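Side-chain contact in pyrrolidone-carboxylate peptidase (Pyrococcus furiosus, PDB 1X10), which removes N-terminal pyroglutamyl (5-oxoprolyl) groups from polypeptides as a homotetrameric thiol peptidase of the C15 family: residues K119-K122 against K123-R127. The protein carries 3 engineered substitutions. Residues are numbered along the deposited sequence; the frame is centred on the assembly and turned at random.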
ATOM      1  N   LYS A 119     -23.955  -9.924  -9.467  1.00 15.57           N
ATOM      2  CA  LYS A 119     -24.799 -10.665  -8.532  1.00 15.59           C
ATOM      3  C   LYS A 119     -23.937 -11.463  -7.554  1.00 14.71           C
ATOM      4  O   LYS A 119     -24.270 -11.590  -6.374  1.00 13.99           O
ATOM      5  CB  LYS A 119     -25.739 -11.609  -9.283  1.00 16.13           C
ATOM      6  CG  LYS A 119     -26.842 -10.897 -10.048  1.00 17.95           C
ATOM      7  CD  LYS A 119     -27.806 -11.891 -10.663  1.00 19.62           C
ATOM      8  CE  LYS A 119     -28.977 -11.185 -11.331  1.00 21.14           C
ATOM      9  NZ  LYS A 119     -29.913 -12.155 -11.964  1.00 22.65           N
ATOM     10  N   ILE A 120     -22.830 -12.009  -8.048  1.00 14.38           N
ATOM     11  CA  ILE A 120     -21.926 -12.769  -7.198  1.00 13.69           C
ATOM     12  C   ILE A 120     -21.345 -11.831  -6.134  1.00 14.59           C
ATOM     13  O   ILE A 120     -21.346 -12.150  -4.948  1.00 13.75           O
ATOM     14  CB  ILE A 120     -20.785 -13.401  -8.033  1.00 13.81           C
ATOM     15  CG1 ILE A 120     -21.358 -14.503  -8.927  1.00 13.05           C
ATOM     16  CG2 ILE A 120     -19.702 -13.955  -7.123  1.00 13.04           C
ATOM     17  CD1 ILE A 120     -20.357 -15.099  -9.902  1.00 13.82           C
ATOM     18  N   MET A 121     -20.864 -10.666  -6.560  1.00 15.12           N
ATOM     19  CA  MET A 121     -20.291  -9.707  -5.622  1.00 15.83           C
ATOM     20  C   MET A 121     -21.319  -9.315  -4.560  1.00 16.28           C
ATOM     21  O   MET A 121     -21.003  -9.210  -3.374  1.00 16.05           O
ATOM     22  CB  MET A 121     -19.811  -8.455  -6.364  1.00 16.62           C
ATOM     23  CG  MET A 121     -19.280  -7.356  -5.440  1.00 17.95           C
ATOM     24  SD  MET A 121     -18.515  -5.935  -6.296  1.00 19.53           S
ATOM     25  CE  MET A 121     -19.982  -4.972  -6.729  1.00 19.94           C
ATOM     26  N   LYS A 122     -22.555  -9.108  -4.997  1.00 16.60           N
ATOM     27  CA  LYS A 122     -23.626  -8.724  -4.093  1.00 17.17           C
ATOM     28  C   LYS A 122     -23.900  -9.804  -3.044  1.00 16.69           C
ATOM     29  O   LYS A 122     -24.054  -9.508  -1.864  1.00 16.52           O
ATOM     30  CB  LYS A 122     -24.892  -8.426  -4.900  1.00 18.05           C
ATOM     31  CG  LYS A 122     -26.039  -7.834  -4.094  1.00 20.19           C
ATOM     32  CD  LYS A 122     -26.746  -8.882  -3.260  1.00 22.54           C
ATOM     33  CE  LYS A 122     -27.512  -9.879  -4.128  1.00 23.47           C
ATOM     34  NZ  LYS A 122     -28.197 -10.927  -3.312  1.00 24.49           N
ATOM     35  N   LYS A 123     -23.959 -11.060  -3.474  1.00 16.59           N
ATOM     36  CA  LYS A 123     -24.218 -12.154  -2.544  1.00 15.94           C
ATOM     37  C   LYS A 123     -23.061 -12.323  -1.558  1.00 15.43           C
ATOM     38  O   LYS A 123     -23.274 -12.572  -0.368  1.00 14.12           O
ATOM     39  CB  LYS A 123     -24.447 -13.460  -3.307  1.00 17.38           C
ATOM     40  CG  LYS A 123     -25.017 -14.572  -2.450  1.00 19.27           C
ATOM     41  CD  LYS A 123     -26.376 -14.165  -1.891  1.00 21.78           C
ATOM     42  CE  LYS A 123     -26.968 -15.255  -1.010  1.00 23.16           C
ATOM     43  NZ  LYS A 123     -27.229 -16.499  -1.781  1.00 25.48           N
ATOM     44  N   LEU A 124     -21.832 -12.195  -2.050  1.00 14.17           N
ATOM     45  CA  LEU A 124     -20.672 -12.322  -1.177  1.00 14.23           C
ATOM     46  C   LEU A 124     -20.758 -11.262  -0.082  1.00 14.17           C
ATOM     47  O   LEU A 124     -20.534 -11.555   1.093  1.00 14.14           O
ATOM     48  CB  LEU A 124     -19.373 -12.161  -1.984  1.00 13.46           C
ATOM     49  CG  LEU A 124     -19.074 -13.322  -2.946  1.00 13.82           C
ATOM     50  CD1 LEU A 124     -17.833 -13.013  -3.770  1.00 12.78           C
ATOM     51  CD2 LEU A 124     -18.883 -14.609  -2.146  1.00 12.89           C
ATOM     52  N   HIS A 125     -21.100 -10.034  -0.468  1.00 14.44           N
ATOM     53  CA  HIS A 125     -21.229  -8.941   0.494  1.00 15.27           C
ATOM     54  C   HIS A 125     -22.297  -9.252   1.545  1.00 16.25           C
ATOM     55  O   HIS A 125     -22.133  -8.939   2.724  1.00 15.67           O
ATOM     56  CB  HIS A 125     -21.573  -7.638  -0.229  1.00 15.30           C
ATOM     57  CG  HIS A 125     -20.445  -7.085  -1.044  1.00 15.31           C
ATOM     58  ND1 HIS A 125     -20.536  -5.895  -1.731  1.00 16.34           N
ATOM     59  CD2 HIS A 125     -19.190  -7.546  -1.260  1.00 15.65           C
ATOM     60  CE1 HIS A 125     -19.387  -5.641  -2.332  1.00 16.22           C
ATOM     61  NE2 HIS A 125     -18.552  -6.629  -2.062  1.00 16.04           N
ATOM     62  N   GLU A 126     -23.391  -9.868   1.114  1.00 17.60           N
ATOM     63  CA  GLU A 126     -24.461 -10.227   2.036  1.00 18.68           C
ATOM     64  C   GLU A 126     -23.979 -11.295   3.008  1.00 18.75           C
ATOM     65  O   GLU A 126     -24.499 -11.417   4.114  1.00 18.51           O
ATOM     66  CB  GLU A 126     -25.678 -10.726   1.262  1.00 19.40           C
ATOM     67  CG  GLU A 126     -26.359  -9.629   0.464  1.00 21.45           C
ATOM     68  CD  GLU A 126     -27.512 -10.132  -0.377  1.00 22.66           C
ATOM     69  OE1 GLU A 126     -28.201  -9.290  -0.985  1.00 24.02           O
ATOM     70  OE2 GLU A 126     -27.731 -11.363  -0.436  1.00 23.58           O
ATOM     71  N   ARG A 127     -22.980 -12.067   2.583  1.00 18.51           N
ATOM     72  CA  ARG A 127     -22.403 -13.118   3.411  1.00 19.04           C
ATOM     73  C   ARG A 127     -21.276 -12.559   4.279  1.00 18.06           C
ATOM     74  O   ARG A 127     -20.643 -13.298   5.030  1.00 17.86           O
ATOM     75  CB  ARG A 127     -21.845 -14.242   2.535  1.00 20.90           C
ATOM     76  CG  ARG A 127     -22.890 -15.132   1.882  1.00 23.88           C
ATOM     77  CD  ARG A 127     -23.570 -16.024   2.913  1.00 26.15           C
ATOM     78  NE  ARG A 127     -23.697 -17.396   2.431  1.00 29.20           N
ATOM     79  CZ  ARG A 127     -24.446 -17.763   1.394  1.00 30.33           C
ATOM     80  NH1 ARG A 127     -25.146 -16.859   0.723  1.00 31.13           N
ATOM     81  NH2 ARG A 127     -24.493 -19.037   1.024  1.00 31.67           N
TER
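Ile120 and Leu124, one helical turn apart and pointing the same way, form the tightly packed side of helix 117-126: Ile120 CG2 lies 4.0 Å from Leu124 CD1. Both residues are buried; Ile120 touches Val202 of helix 189-206 and Ile78 of strand 76-83, and Leu124 touches Val198 and Ile76 of the same elements, which marks this as the face by which the helix covers the sheet. The bond from Leu124 N to Ile120 O (2.9 Å, 165° at the hydrogen) ties the two i to i+4. At the flank, Met121 runs obliquely past the imidazole of His125. Met121 CG comes within 3.5 Å of His125 NE2. Met121 SD stands 4.8 Å from the centroid of the His125 ring, an oblique sulfur-aromatic contact. With CG beside the backbone N (chi1 -70°), the His125 ring turns back toward the preceding turn, where Met121 O lies over one face, displaced toward the rim. His125 NE2 is hydrogen-bonded to Ala131 O at strand 131-134; an alanine in place of His125 would probably leave Ala131 O without this donor and uncover Met121 CG. On the exposed side, Lys122 NZ forms an i to i+4 salt bridge with Glu126, its weak bond to Glu126 OE2 measuring 2.9 Å, though the exact pose of both groups is doubtful. The chemistry thus divides by face: apolar packing and one imidazole hydrogen bond join the helix to its neighbours, His125 also packing on Ile178 of the second subunit, whereas solvent is likely to weaken the lysine-glutamate pair.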